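Local coordinates for protein D-aminopeptidase (Burkholderia sp. LK4, PDB 5TZB) that probably releases N-terminal residues, beta-amino acids among them, from short peptides as a beta-aminopeptidase of the Ntn-hydrolase class and peptidase family S58, at residues P72-F83 with T306-A314; L278-V289 with F338-I349. All coordinates share one frame; numbering follows the deposited sequence.

Contact 1 (P72-F83 with T306-A314); sequences PRAGAAHDSPCF and TGNDGLPAA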
loop_
_atom_site.group_PDB
_atom_site.type_symbol
_atom_site.label_atom_id
_atom_site.label_comp_id
_atom_site.label_asym_id
_atom_site.label_seq_id
_atom_site.Cartn_x
_atom_site.Cartn_y
_atom_site.Cartn_z
ATOM N N PRO C 72 22.324 9.798 9.198
ATOM C CA PRO C 72 21.603 9.070 10.240
ATOM C C PRO C 72 22.504 8.535 11.363
ATOM O O PRO C 72 21.976 8.194 12.419
ATOM C CB PRO C 72 20.964 7.908 9.471
ATOM C CG PRO C 72 21.883 7.690 8.316
ATOM C CD PRO C 72 22.345 9.049 7.923
ATOM N N ARG C 73 23.812 8.438 11.126
ATOM C CA ARG C 73 24.758 7.870 12.097
ATOM C C ARG C 73 25.942 8.795 12.358
ATOM O O ARG C 73 26.165 9.764 11.622
ATOM C CB ARG C 73 25.293 6.513 11.615
ATOM C CG ARG C 73 24.251 5.415 11.436
ATOM C CD ARG C 73 23.780 4.856 12.775
ATOM N NE ARG C 73 23.041 3.610 12.607
ATOM C CZ ARG C 73 22.431 2.962 13.598
ATOM N NH1 ARG C 73 22.459 3.451 14.830
ATOM N NH2 ARG C 73 21.775 1.835 13.355
ATOM N N ALA C 74 26.704 8.496 13.410
ATOM C CA ALA C 74 27.914 9.252 13.704
ATOM C C ALA C 74 28.941 9.027 12.601
ATOM O O ALA C 74 29.724 9.923 12.281
ATOM C CB ALA C 74 28.492 8.856 15.075
ATOM N N GLY C 75 28.956 7.815 12.049
ATOM C CA GLY C 75 29.828 7.485 10.935
ATOM C C GLY C 75 29.063 7.202 9.654
ATOM O O GLY C 75 27.932 7.665 9.465
ATOM N N ALA C 76 29.664 6.397 8.784
ATOM C CA ALA C 76 29.070 6.102 7.489
ATOM C C ALA C 76 27.779 5.281 7.606
ATOM O O ALA C 76 27.740 4.251 8.268
ATOM C CB ALA C 76 30.080 5.381 6.614
ATOM N N ALA C 77 26.725 5.753 6.946
ATOM C CA ALA C 77 25.425 5.088 6.974
ATOM C C ALA C 77 25.486 3.670 6.400
ATOM O O ALA C 77 24.824 2.752 6.907
ATOM C CB ALA C 77 24.394 5.927 6.206
ATOM N N HIS C 78 26.279 3.493 5.344
ATOM C CA HIS C 78 26.399 2.189 4.709
ATOM C C HIS C 78 26.821 1.124 5.725
ATOM O O HIS C 78 26.347 -0.009 5.671
ATOM C CB HIS C 78 27.394 2.217 3.534
ATOM C CG HIS C 78 27.545 0.883 2.856
ATOM N ND1 HIS C 78 26.654 0.422 1.905
ATOM C CD2 HIS C 78 28.456 -0.107 3.028
ATOM C CE1 HIS C 78 27.020 -0.788 1.512
ATOM N NE2 HIS C 78 28.110 -1.132 2.177
ATOM N N ASP C 79 27.700 1.489 6.657
ATOM C CA ASP C 79 28.258 0.495 7.586
ATOM C C ASP C 79 27.370 0.218 8.777
ATOM O O ASP C 79 27.534 -0.794 9.457
ATOM C CB ASP C 79 29.633 0.928 8.085
ATOM C CG ASP C 79 30.653 0.964 6.984
ATOM O OD1 ASP C 79 30.527 0.154 6.039
ATOM O OD2 ASP C 79 31.576 1.799 7.060
ATOM N N SER C 80 26.416 1.107 9.018
ATOM C CA SER C 80 25.488 0.926 10.115
ATOM C C SER C 80 24.065 1.297 9.705
ATOM O O SER C 80 23.570 2.367 10.057
ATOM C CB SER C 80 25.922 1.756 11.322
ATOM O OG SER C 80 25.140 1.412 12.462
ATOM N N PRO C 81 23.399 0.394 8.975
ATOM C CA PRO C 81 22.042 0.638 8.483
ATOM C C PRO C 81 21.052 0.953 9.592
ATOM O O PRO C 81 21.200 0.446 10.701
ATOM C CB PRO C 81 21.675 -0.698 7.809
ATOM C CG PRO C 81 22.977 -1.310 7.456
ATOM C CD PRO C 81 23.893 -0.934 8.572
ATOM N N CYS C 82 20.043 1.767 9.286
ATOM C CA CYS C 82 18.959 2.040 10.221
ATOM C C CYS C 82 17.666 1.460 9.689
ATOM O O CYS C 82 17.375 1.551 8.495
ATOM C CB CYS C 82 18.768 3.546 10.447
ATOM S SG CYS C 82 20.148 4.403 11.202
ATOM N N PHE C 83 16.871 0.879 10.575
ATOM C CA PHE C 83 15.509 0.554 10.213
ATOM C C PHE C 83 14.767 1.864 9.869
ATOM O O PHE C 83 15.039 2.929 10.443
ATOM C CB PHE C 83 14.817 -0.208 11.336
ATOM C CG PHE C 83 15.249 -1.660 11.451
ATOM C CD1 PHE C 83 15.604 -2.389 10.319
ATOM C CD2 PHE C 83 15.283 -2.296 12.696
ATOM C CE1 PHE C 83 15.984 -3.744 10.420
ATOM C CE2 PHE C 83 15.671 -3.645 12.812
ATOM C CZ PHE C 83 16.017 -4.370 11.676
ATOM N N THR C 306 17.441 4.551 15.274
ATOM C CA THR C 306 18.852 4.217 15.491
ATOM C C THR C 306 19.047 3.173 16.587
ATOM O O THR C 306 20.166 2.705 16.800
ATOM C CB THR C 306 19.680 5.470 15.839
ATOM O OG1 THR C 306 19.185 6.045 17.056
ATOM C CG2 THR C 306 19.585 6.519 14.725
ATOM N N GLY C 307 17.955 2.783 17.251
ATOM C CA GLY C 307 17.997 1.888 18.399
ATOM C C GLY C 307 18.616 0.529 18.149
ATOM O O GLY C 307 19.349 -0.003 18.985
ATOM N N ASN C 308 18.313 -0.051 16.996
ATOM C CA ASN C 308 18.996 -1.263 16.569
ATOM C C ASN C 308 20.226 -0.917 15.736
ATOM O O ASN C 308 20.131 -0.158 14.777
ATOM C CB ASN C 308 18.031 -2.163 15.789
ATOM C CG ASN C 308 16.990 -2.805 16.685
ATOM O OD1 ASN C 308 17.301 -3.692 17.488
ATOM N ND2 ASN C 308 15.760 -2.336 16.586
ATOM N N ASP C 309 21.400 -1.382 16.151
ATOM C CA ASP C 309 22.593 -1.172 15.329
ATOM C C ASP C 309 23.262 -2.509 15.087
ATOM O O ASP C 309 22.760 -3.542 15.519
ATOM C CB ASP C 309 23.545 -0.138 15.953
ATOM C CG ASP C 309 24.130 -0.570 17.301
ATOM O OD1 ASP C 309 24.719 0.303 17.984
ATOM O OD2 ASP C 309 24.000 -1.748 17.697
ATOM N N GLY C 310 24.388 -2.502 14.392
ATOM C CA GLY C 310 25.026 -3.759 14.053
ATOM C C GLY C 310 24.184 -4.533 13.055
ATOM O O GLY C 310 24.292 -5.751 12.958
ATOM N N LEU C 311 23.317 -3.827 12.324
ATOM C CA LEU C 311 22.523 -4.466 11.280
ATOM C C LEU C 311 23.474 -4.774 10.137
ATOM O O LEU C 311 24.446 -4.045 9.930
ATOM C CB LEU C 311 21.345 -3.572 10.826
ATOM C CG LEU C 311 20.292 -3.188 11.878
ATOM C CD1 LEU C 311 19.193 -2.300 11.288
ATOM C CD2 LEU C 311 19.672 -4.446 12.488
ATOM N N PRO C 312 23.227 -5.875 9.405
ATOM C CA PRO C 312 24.206 -6.272 8.386
ATOM C C PRO C 312 24.218 -5.334 7.187
ATOM O O PRO C 312 23.173 -5.058 6.595
ATOM C CB PRO C 312 23.740 -7.673 7.957
ATOM C CG PRO C 312 22.682 -8.079 8.933
ATOM C CD PRO C 312 22.095 -6.812 9.487
ATOM N N ALA C 313 25.403 -4.852 6.842
ATOM C CA ALA C 313 25.577 -4.043 5.651
ATOM C C ALA C 313 25.444 -4.935 4.429
ATOM O O ALA C 313 25.856 -6.093 4.451
ATOM C CB ALA C 313 26.929 -3.336 5.669
ATOM N N ALA C 314 24.858 -4.389 3.369
ATOM C CA ALA C 314 24.661 -5.122 2.130
ATOM C C ALA C 314 25.994 -5.326 1.436
ATOM O O ALA C 314 26.738 -4.379 1.210
ATOM C CB ALA C 314 23.692 -4.383 1.211
HETATM O O HOH W 1 24.395 -1.282 4.016
HETATM O O HOH W 2 26.316 -2.852 10.981
HETATM O O HOH W 3 23.178 -1.111 12.012
HETATM O O HOH W 4 26.639 -1.023 13.452
HETATM O O HOH W 5 17.832 0.824 13.413
#

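Contact 2 (L278-V289 with F338-I349); sequences LAQRASVGLARV and FVAAAEAVEEAI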
loop_
_atom_site.group_PDB
_atom_site.type_symbol
_atom_site.label_atom_id
_atom_site.label_comp_id
_atom_site.label_asym_id
_atom_site.label_seq_id
_atom_site.Cartn_x
_atom_site.Cartn_y
_atom_site.Cartn_z
ATOM N N LEU C 278 5.295 5.278 12.596
ATOM C CA LEU C 278 5.799 6.539 13.114
ATOM C C LEU C 278 5.779 7.625 12.024
ATOM O O LEU C 278 5.418 8.769 12.299
ATOM C CB LEU C 278 7.209 6.355 13.668
ATOM C CG LEU C 278 7.797 7.533 14.449
ATOM C CD1 LEU C 278 6.992 7.757 15.715
ATOM C CD2 LEU C 278 9.239 7.265 14.786
ATOM N N ALA C 279 6.152 7.262 10.797
ATOM C CA ALA C 279 6.202 8.238 9.714
ATOM C C ALA C 279 4.832 8.854 9.447
ATOM O O ALA C 279 4.742 10.039 9.141
ATOM C CB ALA C 279 6.758 7.611 8.437
ATOM N N GLN C 280 3.770 8.064 9.571
ATOM C CA GLN C 280 2.442 8.580 9.252
ATOM C C GLN C 280 2.011 9.609 10.292
ATOM O O GLN C 280 1.143 10.437 10.016
ATOM C CB GLN C 280 1.395 7.460 9.139
ATOM C CG GLN C 280 0.040 7.999 8.628
ATOM C CD GLN C 280 -1.006 6.935 8.239
ATOM O OE1 GLN C 280 -2.121 7.290 7.836
ATOM N NE2 GLN C 280 -0.655 5.650 8.337
ATOM N N ARG C 281 2.642 9.630 11.463
ATOM C CA ARG C 281 2.210 10.623 12.450
ATOM C C ARG C 281 2.665 12.028 12.024
ATOM O O ARG C 281 2.283 13.033 12.636
ATOM C CB ARG C 281 2.721 10.288 13.866
ATOM C CG ARG C 281 2.119 8.997 14.501
ATOM C CD ARG C 281 0.874 8.599 13.763
ATOM N NE ARG C 281 -0.089 7.708 14.403
ATOM C CZ ARG C 281 -0.242 6.416 14.125
ATOM N NH1 ARG C 281 0.570 5.789 13.284
ATOM N NH2 ARG C 281 -1.211 5.741 14.719
ATOM N N ALA C 282 3.481 12.110 10.976
ATOM C CA ALA C 282 3.814 13.413 10.414
ATOM C C ALA C 282 2.551 14.090 9.848
ATOM O O ALA C 282 2.430 15.321 9.906
ATOM C CB ALA C 282 4.897 13.282 9.348
ATOM N N SER C 283 1.600 13.287 9.362
ATOM C CA SER C 283 0.281 13.790 8.917
ATOM C C SER C 283 -0.399 14.552 10.043
ATOM O O SER C 283 -1.072 15.554 9.818
ATOM C CB SER C 283 -0.659 12.652 8.498
ATOM O OG SER C 283 -0.221 11.961 7.337
ATOM N N VAL C 284 -0.274 14.018 11.252
ATOM C CA VAL C 284 -0.928 14.607 12.410
ATOM C C VAL C 284 -0.302 15.959 12.734
ATOM O O VAL C 284 -1.024 16.950 12.949
ATOM C CB VAL C 284 -0.862 13.663 13.625
ATOM C CG1 VAL C 284 -1.540 14.293 14.821
ATOM C CG2 VAL C 284 -1.513 12.338 13.275
ATOM N N GLY C 285 1.024 16.027 12.761
ATOM C CA GLY C 285 1.676 17.303 13.015
ATOM C C GLY C 285 1.356 18.354 11.949
ATOM O O GLY C 285 1.006 19.501 12.264
ATOM N N LEU C 286 1.461 17.951 10.683
ATOM C CA LEU C 286 1.200 18.844 9.549
ATOM C C LEU C 286 -0.236 19.366 9.560
ATOM O O LEU C 286 -0.476 20.555 9.326
ATOM C CB LEU C 286 1.482 18.109 8.223
ATOM C CG LEU C 286 1.068 18.776 6.905
ATOM C CD1 LEU C 286 1.777 20.124 6.704
ATOM C CD2 LEU C 286 1.315 17.823 5.710
ATOM N N ALA C 287 -1.184 18.476 9.850
ATOM C CA ALA C 287 -2.603 18.841 9.877
ATOM C C ALA C 287 -2.878 19.903 10.931
ATOM O O ALA C 287 -3.711 20.777 10.718
ATOM C CB ALA C 287 -3.478 17.621 10.141
ATOM N N ARG C 288 -2.198 19.803 12.072
ATOM C CA ARG C 288 -2.454 20.731 13.180
ATOM C C ARG C 288 -1.938 22.147 12.887
ATOM O O ARG C 288 -2.379 23.108 13.517
ATOM C CB ARG C 288 -1.894 20.168 14.512
ATOM C CG ARG C 288 -2.754 18.989 14.980
ATOM C CD ARG C 288 -2.387 18.269 16.285
ATOM N NE ARG C 288 -0.979 18.227 16.625
ATOM C CZ ARG C 288 -0.432 17.320 17.437
ATOM N NH1 ARG C 288 0.872 17.365 17.691
ATOM N NH2 ARG C 288 -1.171 16.348 17.970
ATOM N N VAL C 289 -1.022 22.290 11.932
ATOM C CA VAL C 289 -0.559 23.623 11.522
ATOM C C VAL C 289 -1.424 24.187 10.376
ATOM O O VAL C 289 -1.421 25.408 10.113
ATOM C CB VAL C 289 0.922 23.590 11.117
ATOM C CG1 VAL C 289 1.470 24.995 10.882
ATOM C CG2 VAL C 289 1.728 22.899 12.205
ATOM N N PHE C 338 4.409 8.077 19.005
ATOM C CA PHE C 338 3.485 8.728 18.067
ATOM C C PHE C 338 3.203 10.185 18.483
ATOM O O PHE C 338 3.305 11.109 17.675
ATOM C CB PHE C 338 2.164 7.966 17.995
ATOM C CG PHE C 338 2.259 6.604 17.330
ATOM C CD1 PHE C 338 3.396 6.217 16.649
ATOM C CD2 PHE C 338 1.196 5.713 17.418
ATOM C CE1 PHE C 338 3.471 4.953 16.048
ATOM C CE2 PHE C 338 1.256 4.464 16.807
ATOM C CZ PHE C 338 2.400 4.083 16.131
ATOM N N VAL C 339 2.831 10.371 19.745
ATOM C CA VAL C 339 2.571 11.713 20.290
ATOM C C VAL C 339 3.783 12.623 20.086
ATOM O O VAL C 339 3.671 13.746 19.579
ATOM C CB VAL C 339 2.241 11.643 21.806
ATOM C CG1 VAL C 339 2.194 13.044 22.435
ATOM C CG2 VAL C 339 0.927 10.889 22.052
ATOM N N ALA C 340 4.951 12.116 20.466
ATOM C CA ALA C 340 6.174 12.897 20.362
ATOM C C ALA C 340 6.485 13.306 18.928
ATOM O O ALA C 340 6.899 14.431 18.697
ATOM C CB ALA C 340 7.354 12.126 20.947
ATOM N N ALA C 341 6.327 12.378 17.978
ATOM C CA ALA C 341 6.623 12.667 16.589
ATOM C C ALA C 341 5.680 13.722 16.072
ATOM O O ALA C 341 6.106 14.644 15.376
ATOM C CB ALA C 341 6.552 11.389 15.707
ATOM N N ALA C 342 4.403 13.592 16.429
ATOM C CA ALA C 342 3.400 14.545 15.978
ATOM C C ALA C 342 3.732 15.942 16.477
ATOM O O ALA C 342 3.661 16.908 15.718
ATOM C CB ALA C 342 1.994 14.123 16.444
ATOM N N GLU C 343 4.122 16.051 17.747
ATOM C CA GLU C 343 4.519 17.349 18.313
ATOM C C GLU C 343 5.782 17.911 17.664
ATOM O O GLU C 343 5.872 19.127 17.412
ATOM C CB GLU C 343 4.752 17.246 19.829
ATOM C CG GLU C 343 3.485 17.084 20.659
ATOM C CD GLU C 343 3.707 17.274 22.156
ATOM O OE1 GLU C 343 4.819 17.676 22.589
ATOM O OE2 GLU C 343 2.744 17.013 22.908
ATOM N N ALA C 344 6.766 17.032 17.438
ATOM C CA ALA C 344 8.051 17.450 16.884
ATOM C C ALA C 344 7.866 18.042 15.492
ATOM O O ALA C 344 8.458 19.071 15.162
ATOM C CB ALA C 344 9.005 16.281 16.833
ATOM N N VAL C 345 7.031 17.391 14.685
ATOM C CA VAL C 345 6.726 17.870 13.341
ATOM C C VAL C 345 5.966 19.195 13.384
ATOM O O VAL C 345 6.288 20.128 12.634
ATOM C CB VAL C 345 5.908 16.829 12.555
ATOM C CG1 VAL C 345 5.370 17.434 11.252
ATOM C CG2 VAL C 345 6.760 15.609 12.290
ATOM N N GLU C 346 4.968 19.286 14.262
ATOM C CA GLU C 346 4.203 20.518 14.387
ATOM C C GLU C 346 5.134 21.691 14.734
ATOM O O GLU C 346 5.081 22.738 14.089
ATOM C CB GLU C 346 3.096 20.375 15.445
ATOM C CG GLU C 346 2.150 21.578 15.552
ATOM C CD GLU C 346 1.078 21.392 16.623
ATOM O OE1 GLU C 346 0.995 20.288 17.190
ATOM O OE2 GLU C 346 0.334 22.352 16.917
ATOM N N GLU C 347 5.990 21.518 15.739
ATOM C CA GLU C 347 6.868 22.621 16.150
ATOM C C GLU C 347 7.947 22.924 15.110
ATOM O O GLU C 347 8.345 24.085 14.933
ATOM C CB GLU C 347 7.532 22.340 17.499
ATOM C CG GLU C 347 8.325 23.545 18.013
ATOM C CD GLU C 347 8.840 23.375 19.433
ATOM O OE1 GLU C 347 8.471 22.382 20.088
ATOM O OE2 GLU C 347 9.591 24.261 19.897
ATOM N N ALA C 348 8.402 21.885 14.419
ATOM C CA ALA C 348 9.427 22.053 13.397
ATOM C C ALA C 348 8.915 22.984 12.305
ATOM O O ALA C 348 9.628 23.884 11.867
ATOM C CB ALA C 348 9.815 20.707 12.808
ATOM N N ILE C 349 7.662 22.780 11.902
ATOM C CA ILE C 349 7.046 23.618 10.878
ATOM C C ILE C 349 6.918 25.062 11.367
ATOM O O ILE C 349 7.284 25.998 10.649
ATOM C CB ILE C 349 5.654 23.078 10.465
ATOM C CG1 ILE C 349 5.801 21.712 9.778
ATOM C CG2 ILE C 349 4.956 24.069 9.532
ATOM C CD1 ILE C 349 4.502 20.935 9.646
HETATM O O HOH W 6 0.851 15.145 19.662
#

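Contact 1 (P72-F83 with T306-A314)
L311 and F83 meet through a CH-pi contact: CD1 of L311 stands 3.6 Å from the centroid of the F83 ring and 12° off the ring normal, which places the methyl over the middle of one face. The second methyl, CD2, lies on the same side of the ring, above CZ. Nearer its backbone L311 meets P81, CB to CB 4.2 Å, while the proline CD rests on L311 O; the leucine, with the largest buried area here, thus touches a proline and an aromatic ring on adjoining sides. N308 approaches the phenyl ring at its edge with ND2, the amide plane steeply inclined to it; its OD1 takes a hydrogen bond from the backbone N of K327.

R73 supplies the polar half. Its chain bends at chi2 (-75°), which turns the guanidinium toward 306-314, where NH1 donates to T306 O at 3.1 Å, in the carbonyl plane and on a lone pair. NH2 donates to N308 O at 2.9 Å, with that oxygen only 2° out of the guanidinium plane. Within its own segment NE bonds to S80 O and NH2 also to P81 O; four backbone carbonyls thus fix the rotation of the group. Five waters bridge the two segments, one of them joining P81 O to the N of L311.

The contact joins the start of strand 82-88 to the loop that leaves strand 298-305, its antiparallel neighbour in the sheet. L106 of strand 106-107 and V326 of strand 323-329 also touch both F83 and L311, while M328 of the second subunit packs on F83.

Contact 2 (L278-V289 with F338-I349)
R281 lays its guanidinium flat on the ring of F338, with planes 17° apart and CZ 3.8 Å from the ring centroid, the geometry of a cation-pi stack. The closest atoms are NH2 and F338 CE2 at 3.5 Å, so the group sits offset toward one side of the ring. Its hydrogen bonds run to R277 O and, on the third subunit, to G292 O and N90 OD1, which would hold the plane against the aromatic face. L278 comes in beside the stack, its CD1 touching A341 CB at 3.7 Å.

At the other end R288 and E346 cross at about a right angle. E346 has an extended chain with CG anti to the backbone N (chi1 -174°), carrying OE1 to R288, where NE at 2.9 Å and NH1 at 3.0 Å form a salt bridge. Both hydrogen bonds in it are weak, bent well away from straight, and the guanidinium and carboxylate planes are steeply inclined to each other. Water 6 links R288 NH2 to V339 O. V289 lies against the same glutamate, CG2 to E346 CG at 3.6 Å.

Between these ends the backbones close in: G285 CA is 3.4 Å from A342 O, an approach that the missing side chain permits. A342 fits as a knob into the hole formed by R281, V284, G285 and R288. With segment axes 7.3 Å apart and crossing at -45°, this is a close helix pair built on small residues, part of the helical layer that packs on a beta-sheet in the layered architecture of Ntn hydrolases.

Along the chain the segments alternate: 72-83, then 278-289, 306-314 and 338-349, so each contact closes a loop that crosses the other. Their centres lie 25 Å apart and their nearest atoms about 8 Å, without touching. Strand 298-305 connects them in space and sequence: it follows helix 272-289, packs against that helix through A303, F301 and D299, and runs into the loop of contact 1. Contact 2 lies buried between a sheet and the third subunit; contact 1, farther from the chain centre and partly exposed, reaches the second. The two contacts thus lie at different depths of one sheet-and-helix framework, each beside a different neighbouring subunit of the four-chain assembly.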